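Local coordinates for protein short afifavidin (Afifella pfennigii, PDB 6HDT) that forms a strong non-covalent complex with biotin and 2-iminobiotin as a dimeric bacterial avidin, although its exact biological role remains obscure, at residues F14-A18 / V19-W23. Numbering follows the deposited sequence. Where two conformers were deposited one is given.
Sequences FGVPA and VSSSW
Phe14 and Val16 pack against the indole of Trp23 in a local apolar contact, where the chain leaves the N-terminal helix 7-14 and doubles back into the first barrel strand, 20-24. Val16 makes the closer approach: its CG1 lies 3.7 Å from Trp23 CZ2 and almost as near CH2, so one methyl meets the benzo half of the indole obliquely. Phe14 reaches the same two carbons with CE2, 4.1 Å from Trp23 CZ2, which sits at the edge of the phenyl ring, near its plane. That ring is swung toward the barrel because CG stands anti to the backbone N (chi1 -168°), and it also meets the ring of Phe35. The reversal begins in a Schellman motif that ends helix 7-14: Gly15, with positive phi, is its C-prime residue, and Val16 N bonds back to a carbonyl of that helix. In the antiparallel eight-stranded avidin barrel, the indole also packs on Val100 and Ile102 of strand 99-110 and on Leu127 of strand 117-127; Phe14 touches Ile102 too, so the helix end and the first strand share this neighbour. The side chain of Trp23 is about 10 Å from the bound biotin, consistent with packing beyond the ligand pocket. Polar contacts accompany this packing. Trp23 NE1 donates to Ser21 OG at 2.8 Å, but the bond is bent (132°). The oxygen is tilted 24° from the indole plane. A water hydrogen-bonded to that same Ser21 OG (2.9 Å) donates to Ala18 O at 2.8 Å, with a weak bond to Val19 O, thereby tying the loop carbonyls to the strand.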
loop_
_atom_site.group_PDB
_atom_site.type_symbol
_atom_site.label_atom_id
_atom_site.label_comp_id
_atom_site.label_asym_id
_atom_site.label_seq_id
_atom_site.Cartn_x
_atom_site.Cartn_y
_atom_site.Cartn_z
ATOM N N PHE A 14 -4.284 -7.425 14.957
ATOM C CA PHE A 14 -4.212 -5.978 14.765
ATOM C C PHE A 14 -4.663 -5.183 15.999
ATOM O O PHE A 14 -4.159 -4.103 16.241
ATOM C CB PHE A 14 -4.968 -5.584 13.507
ATOM C CG PHE A 14 -4.715 -4.183 13.064
ATOM C CD1 PHE A 14 -3.467 -3.794 12.562
ATOM C CD2 PHE A 14 -5.726 -3.240 13.136
ATOM C CE1 PHE A 14 -3.276 -2.500 12.129
ATOM C CE2 PHE A 14 -5.535 -1.940 12.684
ATOM C CZ PHE A 14 -4.313 -1.575 12.193
ATOM N N GLY A 15 -5.589 -5.745 16.776
ATOM C CA GLY A 15 -6.069 -5.155 18.021
ATOM C C GLY A 15 -7.575 -4.885 18.036
ATOM O O GLY A 15 -8.074 -4.208 18.912
ATOM N N VAL A 16 -8.319 -5.403 17.071
ATOM C CA VAL A 16 -9.752 -5.155 17.042
ATOM C C VAL A 16 -10.496 -6.485 17.170
ATOM O O VAL A 16 -9.997 -7.535 16.745
ATOM C CB VAL A 16 -10.162 -4.345 15.786
ATOM C CG1 VAL A 16 -9.452 -2.990 15.807
ATOM C CG2 VAL A 16 -9.842 -5.062 14.500
ATOM N N PRO A 17 -11.694 -6.457 17.767
ATOM C CA PRO A 17 -12.335 -7.727 18.050
ATOM C C PRO A 17 -13.101 -8.313 16.861
ATOM O O PRO A 17 -13.524 -9.455 16.931
ATOM C CB PRO A 17 -13.269 -7.371 19.218
ATOM C CG PRO A 17 -13.635 -5.933 18.983
ATOM C CD PRO A 17 -12.554 -5.312 18.134
ATOM N N ALA A 18 -13.230 -7.574 15.754
ATOM C CA ALA A 18 -14.133 -8.000 14.705
ATOM C C ALA A 18 -13.424 -7.905 13.396
ATOM O O ALA A 18 -12.497 -7.142 13.239
ATOM C CB ALA A 18 -15.384 -7.133 14.685
ATOM N N VAL A 19 -13.888 -8.703 12.464
ATOM C CA VAL A 19 -13.268 -8.817 11.172
ATOM C C VAL A 19 -13.334 -7.472 10.398
ATOM O O VAL A 19 -12.412 -7.120 9.634
ATOM C CB VAL A 19 -13.832 -10.038 10.390
ATOM C CG1 VAL A 19 -15.304 -10.281 10.667
ATOM C CG2 VAL A 19 -13.622 -9.892 8.897
ATOM N N SER A 20 -14.411 -6.734 10.622
ATOM C CA SER A 20 -14.555 -5.376 10.115
ATOM C C SER A 20 -14.503 -4.364 11.256
ATOM O O SER A 20 -14.829 -4.667 12.404
ATOM C CB SER A 20 -15.848 -5.232 9.338
ATOM O OG SER A 20 -16.952 -5.596 10.147
ATOM N N SER A 21 -14.064 -3.161 10.931
ATOM C CA SER A 21 -13.893 -2.092 11.889
ATOM C C SER A 21 -13.926 -0.767 11.147
ATOM O O SER A 21 -13.469 -0.687 9.997
ATOM C CB SER A 21 -12.586 -2.255 12.658
ATOM O OG SER A 21 -11.424 -2.271 11.840
ATOM N N SER A 22 -14.488 0.248 11.808
ATOM C CA SER A 22 -14.568 1.563 11.191
ATOM C C SER A 22 -13.772 2.602 11.959
ATOM O O SER A 22 -13.611 2.557 13.195
ATOM C CB SER A 22 -16.012 2.012 10.912
ATOM O OG SER A 22 -16.750 2.179 12.098
ATOM N N TRP A 23 -13.237 3.518 11.181
ATOM C CA TRP A 23 -12.214 4.430 11.609
ATOM C C TRP A 23 -12.463 5.834 11.081
ATOM O O TRP A 23 -13.061 6.000 10.017
ATOM C CB TRP A 23 -10.848 3.941 11.085
ATOM C CG TRP A 23 -10.553 2.517 11.390
ATOM C CD1 TRP A 23 -10.986 1.443 10.696
ATOM C CD2 TRP A 23 -9.792 2.002 12.510
ATOM N NE1 TRP A 23 -10.526 0.287 11.281
ATOM C CE2 TRP A 23 -9.796 0.602 12.399
ATOM C CE3 TRP A 23 -9.091 2.592 13.568
ATOM C CZ2 TRP A 23 -9.152 -0.231 13.323
ATOM C CZ3 TRP A 23 -8.448 1.752 14.492
ATOM C CH2 TRP A 23 -8.482 0.371 14.357
HETATM O O HOH W 1 -11.507 -5.129 11.556
#